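Local coordinates for protein dermonecrotic toxin (Pasteurella multocida, PDB 2EBF) that acts as a potent mitogen and osteolytic toxin that induces bone resorption and is associated with severe progressive atrophic rhinitis in pigs, its C-terminal region carrying a thiol-protease-like catalytic triad, at residues Leu569-Phe574 and Ala714-Val719; Ile650-Arg655 and Ser662-Thr667. All blocks are in the same frame, centred on the assembly; numbering follows the deposited sequence.

Interaction 1. Residues Leu569-Phe574 and Ala714-Val719; sequences LGLKQF and AINPFV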
loop_
_atom_site.group_PDB
_atom_site.type_symbol
_atom_site.label_atom_id
_atom_site.label_comp_id
_atom_site.label_asym_id
_atom_site.label_seq_id
_atom_site.Cartn_x
_atom_site.Cartn_y
_atom_site.Cartn_z
ATOM N N LEU A 569 2.615 22.242 9.178
ATOM C CA LEU A 569 3.094 21.726 10.445
ATOM C C LEU A 569 2.074 20.786 11.046
ATOM O O LEU A 569 2.433 19.758 11.600
ATOM C CB LEU A 569 3.385 22.864 11.425
ATOM C CG LEU A 569 4.722 23.581 11.332
ATOM C CD1 LEU A 569 4.943 24.327 12.640
ATOM C CD2 LEU A 569 5.869 22.589 11.088
ATOM N N GLY A 570 0.802 21.155 10.923
ATOM C CA GLY A 570 -0.318 20.316 11.361
ATOM C C GLY A 570 -1.624 21.038 11.073
ATOM O O GLY A 570 -1.672 22.269 11.061
ATOM N N LEU A 571 -2.688 20.267 10.867
ATOM C CA LEU A 571 -4.025 20.826 10.667
ATOM C C LEU A 571 -4.718 20.883 12.013
ATOM O O LEU A 571 -5.661 20.141 12.284
ATOM C CB LEU A 571 -4.826 20.006 9.644
ATOM C CG LEU A 571 -4.301 20.049 8.203
ATOM C CD1 LEU A 571 -5.120 19.155 7.247
ATOM C CD2 LEU A 571 -4.279 21.466 7.724
ATOM N N LYS A 572 -4.229 21.794 12.849
ATOM C CA LYS A 572 -4.749 22.001 14.185
ATOM C C LYS A 572 -4.292 23.365 14.675
ATOM O O LYS A 572 -3.530 24.052 13.989
ATOM C CB LYS A 572 -4.226 20.912 15.119
ATOM C CG LYS A 572 -2.707 20.882 15.260
ATOM C CD LYS A 572 -2.301 19.967 16.399
ATOM C CE LYS A 572 -0.833 20.133 16.729
ATOM N NZ LYS A 572 -0.405 19.171 17.768
ATOM N N GLN A 573 -4.783 23.765 15.840
ATOM C CA GLN A 573 -4.228 24.931 16.512
ATOM C C GLN A 573 -3.069 24.500 17.405
ATOM O O GLN A 573 -3.198 23.581 18.219
ATOM C CB GLN A 573 -5.278 25.670 17.333
ATOM C CG GLN A 573 -4.749 26.972 17.945
ATOM C CD GLN A 573 -5.816 27.773 18.648
ATOM O OE1 GLN A 573 -5.845 29.001 18.560
ATOM N NE2 GLN A 573 -6.702 27.086 19.354
ATOM N N PHE A 574 -1.936 25.168 17.250
ATOM C CA PHE A 574 -0.784 24.887 18.086
ATOM C C PHE A 574 -0.853 25.694 19.372
ATOM O O PHE A 574 -1.434 26.777 19.391
ATOM C CB PHE A 574 0.503 25.140 17.305
ATOM C CG PHE A 574 0.805 24.069 16.287
ATOM C CD1 PHE A 574 1.903 23.236 16.444
ATOM C CD2 PHE A 574 -0.028 23.866 15.196
ATOM C CE1 PHE A 574 2.183 22.234 15.513
ATOM C CE2 PHE A 574 0.240 22.858 14.266
ATOM C CZ PHE A 574 1.342 22.044 14.426
ATOM N N ALA A 714 -0.981 29.348 16.769
ATOM C CA ALA A 714 -1.179 29.321 15.322
ATOM C C ALA A 714 -2.150 28.238 14.885
ATOM O O ALA A 714 -2.047 27.091 15.333
ATOM C CB ALA A 714 0.166 29.117 14.626
ATOM N N ILE A 715 -3.069 28.610 13.991
ATOM C CA ILE A 715 -4.003 27.671 13.389
ATOM C C ILE A 715 -3.508 27.271 12.002
ATOM O O ILE A 715 -3.236 28.132 11.152
ATOM C CB ILE A 715 -5.445 28.255 13.277
ATOM C CG1 ILE A 715 -6.015 28.641 14.653
ATOM C CG2 ILE A 715 -6.378 27.256 12.574
ATOM C CD1 ILE A 715 -7.151 29.678 14.561
ATOM N N ASN A 716 -3.386 25.963 11.801
ATOM C CA ASN A 716 -2.953 25.375 10.536
ATOM C C ASN A 716 -1.688 26.022 9.953
ATOM O O ASN A 716 -1.675 26.431 8.790
ATOM C CB ASN A 716 -4.112 25.345 9.523
ATOM C CG ASN A 716 -5.330 24.586 10.040
ATOM O OD1 ASN A 716 -5.239 23.812 11.010
ATOM N ND2 ASN A 716 -6.482 24.801 9.392
ATOM N N PRO A 717 -0.610 26.093 10.761
ATOM C CA PRO A 717 0.606 26.788 10.343
ATOM C C PRO A 717 1.324 26.110 9.182
ATOM O O PRO A 717 1.275 24.883 9.038
ATOM C CB PRO A 717 1.474 26.809 11.612
ATOM C CG PRO A 717 0.944 25.721 12.469
ATOM C CD PRO A 717 -0.486 25.513 12.116
ATOM N N PHE A 718 1.926 26.936 8.332
ATOM C CA PHE A 718 2.641 26.489 7.146
ATOM C C PHE A 718 4.040 27.115 7.104
ATOM O O PHE A 718 4.195 28.321 7.306
ATOM C CB PHE A 718 1.861 26.927 5.913
ATOM C CG PHE A 718 2.457 26.490 4.638
ATOM C CD1 PHE A 718 2.429 25.146 4.257
ATOM C CD2 PHE A 718 2.998 27.432 3.765
ATOM C CE1 PHE A 718 2.964 24.750 3.033
ATOM C CE2 PHE A 718 3.535 27.048 2.554
ATOM C CZ PHE A 718 3.517 25.706 2.181
ATOM N N VAL A 719 5.043 26.294 6.813
ATOM C CA VAL A 719 6.441 26.740 6.791
ATOM C C VAL A 719 6.995 26.664 5.370
ATOM O O VAL A 719 6.770 25.674 4.656
ATOM C CB VAL A 719 7.302 25.904 7.765
ATOM C CG1 VAL A 719 8.792 26.294 7.713
ATOM C CG2 VAL A 719 6.790 26.074 9.202
#
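The ring of Phe574 meets the pyrrolidine of Pro717 obliquely, its CD2 lying 3.4 Å from Pro717 CG, while the neighbouring CE2 touches both CG and CD. With CG anti to its own carbonyl carbon (chi1 -75°), the Phe574 ring turns back so that its edge meets Leu569 O and Gly570 CA, while Lys572 CE covers one face, 3.7 Å above the ring plane and over its centre. Leu569 approaches Pro717 as well, CB to CG 3.9 Å, and its CG reaches Val719 CG2.

Three backbone bonds set the register: Phe574 N to Ala714 O (2.7 Å, 171° at the hydrogen), Asn716 N to Lys572 O (2.9 Å), and Leu569 N to Pro717 O (3.0 Å). Between the last two, the loop turns through an inverse gamma turn centred on Leu571. Asn716, at the corner of its own segment, faces this turn: its CA makes a CA-H...O contact with Gly570 O at 3.4 Å. The amide of Asn716 is anchored through ND2 to the carbonyls of Thr738 and Tyr41.

The contact thus extends the edge of the C3-domain sheet, where strand 567-568 ends, as an irregular loop. Three main-chain N-H...O bonds fix its register against 714-719, and carbons of Phe574, Leu569, Pro717 and Val719 add apolar packing beside them.

Interaction 2. Residues Ile650-Arg655 and Ser662-Thr667; sequences ITWWRR and SHQMHT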
loop_
_atom_site.group_PDB
_atom_site.type_symbol
_atom_site.label_atom_id
_atom_site.label_comp_id
_atom_site.label_asym_id
_atom_site.label_seq_id
_atom_site.Cartn_x
_atom_site.Cartn_y
_atom_site.Cartn_z
ATOM N N ILE A 650 7.160 31.340 8.442
ATOM C CA ILE A 650 6.003 30.603 8.905
ATOM C C ILE A 650 4.785 31.512 8.854
ATOM O O ILE A 650 4.874 32.688 9.192
ATOM C CB ILE A 650 6.229 30.027 10.320
ATOM C CG1 ILE A 650 5.004 29.208 10.742
ATOM C CG2 ILE A 650 6.584 31.151 11.327
ATOM C CD1 ILE A 650 5.206 28.345 11.980
ATOM N N THR A 651 3.657 30.957 8.426
ATOM C CA THR A 651 2.417 31.720 8.302
ATOM C C THR A 651 1.254 30.873 8.817
ATOM O O THR A 651 1.304 29.652 8.753
ATOM C CB THR A 651 2.180 32.192 6.849
ATOM O OG1 THR A 651 1.005 33.009 6.789
ATOM C CG2 THR A 651 2.048 31.003 5.881
ATOM N N TRP A 652 0.212 31.522 9.324
ATOM C CA TRP A 652 -0.868 30.798 9.989
ATOM C C TRP A 652 -2.141 31.632 9.970
ATOM O O TRP A 652 -2.137 32.774 9.507
ATOM C CB TRP A 652 -0.478 30.416 11.437
ATOM C CG TRP A 652 -0.262 31.592 12.362
ATOM C CD1 TRP A 652 -1.209 32.226 13.125
ATOM C CD2 TRP A 652 0.977 32.264 12.620
ATOM N NE1 TRP A 652 -0.636 33.263 13.829
ATOM C CE2 TRP A 652 0.705 33.306 13.543
ATOM C CE3 TRP A 652 2.292 32.103 12.146
ATOM C CZ2 TRP A 652 1.698 34.178 14.002
ATOM C CZ3 TRP A 652 3.285 32.969 12.614
ATOM C CH2 TRP A 652 2.978 33.992 13.537
ATOM N N TRP A 653 -3.221 31.042 10.464
ATOM C CA TRP A 653 -4.502 31.738 10.528
ATOM C C TRP A 653 -4.784 32.171 11.946
ATOM O O TRP A 653 -4.397 31.493 12.916
ATOM C CB TRP A 653 -5.656 30.851 10.027
ATOM C CG TRP A 653 -5.434 30.273 8.670
ATOM C CD1 TRP A 653 -5.165 28.969 8.385
ATOM C CD2 TRP A 653 -5.427 30.973 7.409
ATOM N NE1 TRP A 653 -4.999 28.800 7.037
ATOM C CE2 TRP A 653 -5.153 30.012 6.408
ATOM C CE3 TRP A 653 -5.639 32.312 7.029
ATOM C CZ2 TRP A 653 -5.094 30.334 5.044
ATOM C CZ3 TRP A 653 -5.570 32.638 5.658
ATOM C CH2 TRP A 653 -5.281 31.650 4.688
ATOM N N ARG A 654 -5.467 33.302 12.069
ATOM C CA ARG A 654 -5.833 33.823 13.379
ATOM C C ARG A 654 -7.300 34.260 13.368
ATOM O O ARG A 654 -7.736 34.959 12.447
ATOM C CB ARG A 654 -4.940 35.005 13.758
ATOM C CG ARG A 654 -5.120 35.488 15.203
ATOM C CD ARG A 654 -5.276 36.993 15.231
ATOM N NE ARG A 654 -4.024 37.673 15.465
ATOM C CZ ARG A 654 -3.786 38.958 15.200
ATOM N NH1 ARG A 654 -4.716 39.736 14.651
ATOM N NH2 ARG A 654 -2.596 39.460 15.472
ATOM N N ARG A 655 -8.052 33.835 14.383
ATOM C CA ARG A 655 -9.457 34.239 14.506
ATOM C C ARG A 655 -9.546 35.753 14.633
ATOM O O ARG A 655 -8.798 36.359 15.411
ATOM C CB ARG A 655 -10.119 33.540 15.706
ATOM C CG ARG A 655 -11.526 34.037 16.094
ATOM C CD ARG A 655 -12.521 33.888 14.944
ATOM N NE ARG A 655 -13.905 33.678 15.381
ATOM C CZ ARG A 655 -14.745 34.634 15.786
ATOM N NH1 ARG A 655 -14.360 35.904 15.867
ATOM N NH2 ARG A 655 -15.984 34.305 16.137
ATOM N N SER A 662 -7.667 35.958 9.791
ATOM C CA SER A 662 -6.588 36.679 9.117
ATOM C C SER A 662 -5.405 35.739 8.943
ATOM O O SER A 662 -5.326 34.711 9.623
ATOM C CB SER A 662 -6.161 37.923 9.904
ATOM O OG SER A 662 -5.716 37.577 11.204
ATOM N N HIS A 663 -4.508 36.073 8.012
ATOM C CA HIS A 663 -3.206 35.407 7.948
ATOM C C HIS A 663 -2.199 36.230 8.774
ATOM O O HIS A 663 -2.236 37.470 8.765
ATOM C CB HIS A 663 -2.749 35.242 6.488
ATOM C CG HIS A 663 -2.318 36.519 5.834
ATOM N ND1 HIS A 663 -3.212 37.467 5.383
ATOM C CD2 HIS A 663 -1.083 36.994 5.536
ATOM C CE1 HIS A 663 -2.549 38.478 4.850
ATOM N NE2 HIS A 663 -1.255 38.216 4.928
ATOM N N GLN A 664 -1.327 35.536 9.504
ATOM C CA GLN A 664 -0.285 36.162 10.311
ATOM C C GLN A 664 1.007 35.434 9.951
ATOM O O GLN A 664 0.973 34.244 9.655
ATOM C CB GLN A 664 -0.572 35.983 11.815
ATOM C CG GLN A 664 -1.912 36.575 12.312
ATOM C CD GLN A 664 -1.997 38.099 12.193
ATOM O OE1 GLN A 664 -3.014 38.645 11.744
ATOM N NE2 GLN A 664 -0.939 38.789 12.599
ATOM N N MET A 665 2.135 36.139 9.962
ATOM C CA MET A 665 3.386 35.506 9.555
ATOM C C MET A 665 4.621 35.995 10.306
ATOM O O MET A 665 4.592 36.994 11.050
ATOM C CB MET A 665 3.588 35.618 8.030
ATOM C CG MET A 665 4.116 36.975 7.532
ATOM S SD MET A 665 3.164 38.449 7.971
ATOM C CE MET A 665 1.622 38.117 7.128
ATOM N N HIS A 666 5.714 35.267 10.119
ATOM C CA HIS A 666 6.987 35.637 10.711
ATOM C C HIS A 666 8.073 35.032 9.843
ATOM O O HIS A 666 7.813 34.089 9.090
ATOM C CB HIS A 666 7.092 35.107 12.150
ATOM C CG HIS A 666 8.325 35.568 12.880
ATOM N ND1 HIS A 666 8.856 36.832 12.726
ATOM C CD2 HIS A 666 9.096 34.949 13.805
ATOM C CE1 HIS A 666 9.913 36.963 13.509
ATOM N NE2 HIS A 666 10.088 35.828 14.165
ATOM N N THR A 667 9.284 35.573 9.945
ATOM C CA THR A 667 10.391 35.136 9.098
ATOM C C THR A 667 11.707 35.322 9.844
ATOM O O THR A 667 11.795 36.127 10.780
ATOM C CB THR A 667 10.363 35.908 7.727
ATOM O OG1 THR A 667 11.170 35.227 6.752
ATOM C CG2 THR A 667 10.823 37.360 7.893
HETATM O O HOH W 1 -0.780 41.484 13.782
#
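Gln664 O is approached by several groups at once: Trp652 N donates to it at 2.8 Å, nearly along the C=O axis, and Thr651 CA adds a CA-H...O contact at 3.2 Å. The same oxygen stands 3.5 Å above the Trp652 ring plane, toward its rim. This pair belongs to a ladder of six backbone bonds joining Ile650 with His666, Trp652 with Gln664 and Arg654 with Ser662, so the strands form an antiparallel hairpin, twisted, with 149° between their directions.

On the face bearing these three pairs, Trp652 takes a chi1 of 65°, with CG between its backbone N and carbonyl carbon, which lays one face of the indole against Gln664 and Met665 of the neighbouring strand. Gln664 CB then rests over the five-membered ring, 3.7 Å from its centroid, as a CH-pi contact. Beyond CB the Gln664 chain bends, and its amide stacks on the Arg654 guanidinium with the planes 12° apart; OE1 of Gln664 lies 3.5 Å above the guanidinium centre. A water accepts from Gln664 NE2 at 2.9 Å and, weakly, from Arg654 NH2. Glu656 forms a salt bridge with Arg654 NH1 and a hydrogen bond with Ser662 OG.

The other face carries Thr651, Trp653, His663 and Met665. Trp653 CZ3 touches His663 CB at 3.9 Å, while the polar ends turn outside the pair, Trp653 NE1 to Thr738 and His663 NE2 to Ala730.

At the far end of the ladder, His666 NE2 forms a hydrogen bond with Asp681 OD2, consistent with the His-Asp part of the thiol-protease-like triad. Reciprocal N-to-O bonds with Ile650 hold the His666 backbone in the sheet, which probably helps to position its imidazole toward Asp681, while stacking and a shared carboxylate organise the solvent-facing Arg654 end.

Overall arrangement
The two interactions are adjoining parts of one antiparallel sheet in the C3 domain, their centres about 9 Å apart, and interaction 2 is nested within the chain loop that interaction 1 closes. Strand 717-720 and strand 643-656 are neighbours: Phe718 N lies 2.8 Å from Thr651 O and Ile715 O 3.0 Å from Trp653 N, both probable hydrogen bonds, and Ala714 CB packs on Trp652 CG at 3.4 Å. Across the sheet the order therefore runs from the 569-574 loop side through 714-719 and 650-655 to 662-667. In this last segment the Met665 side chain is about 9 Å from the phosphonate, whose pocket includes Cys626, disulfide-bonded to Cys620.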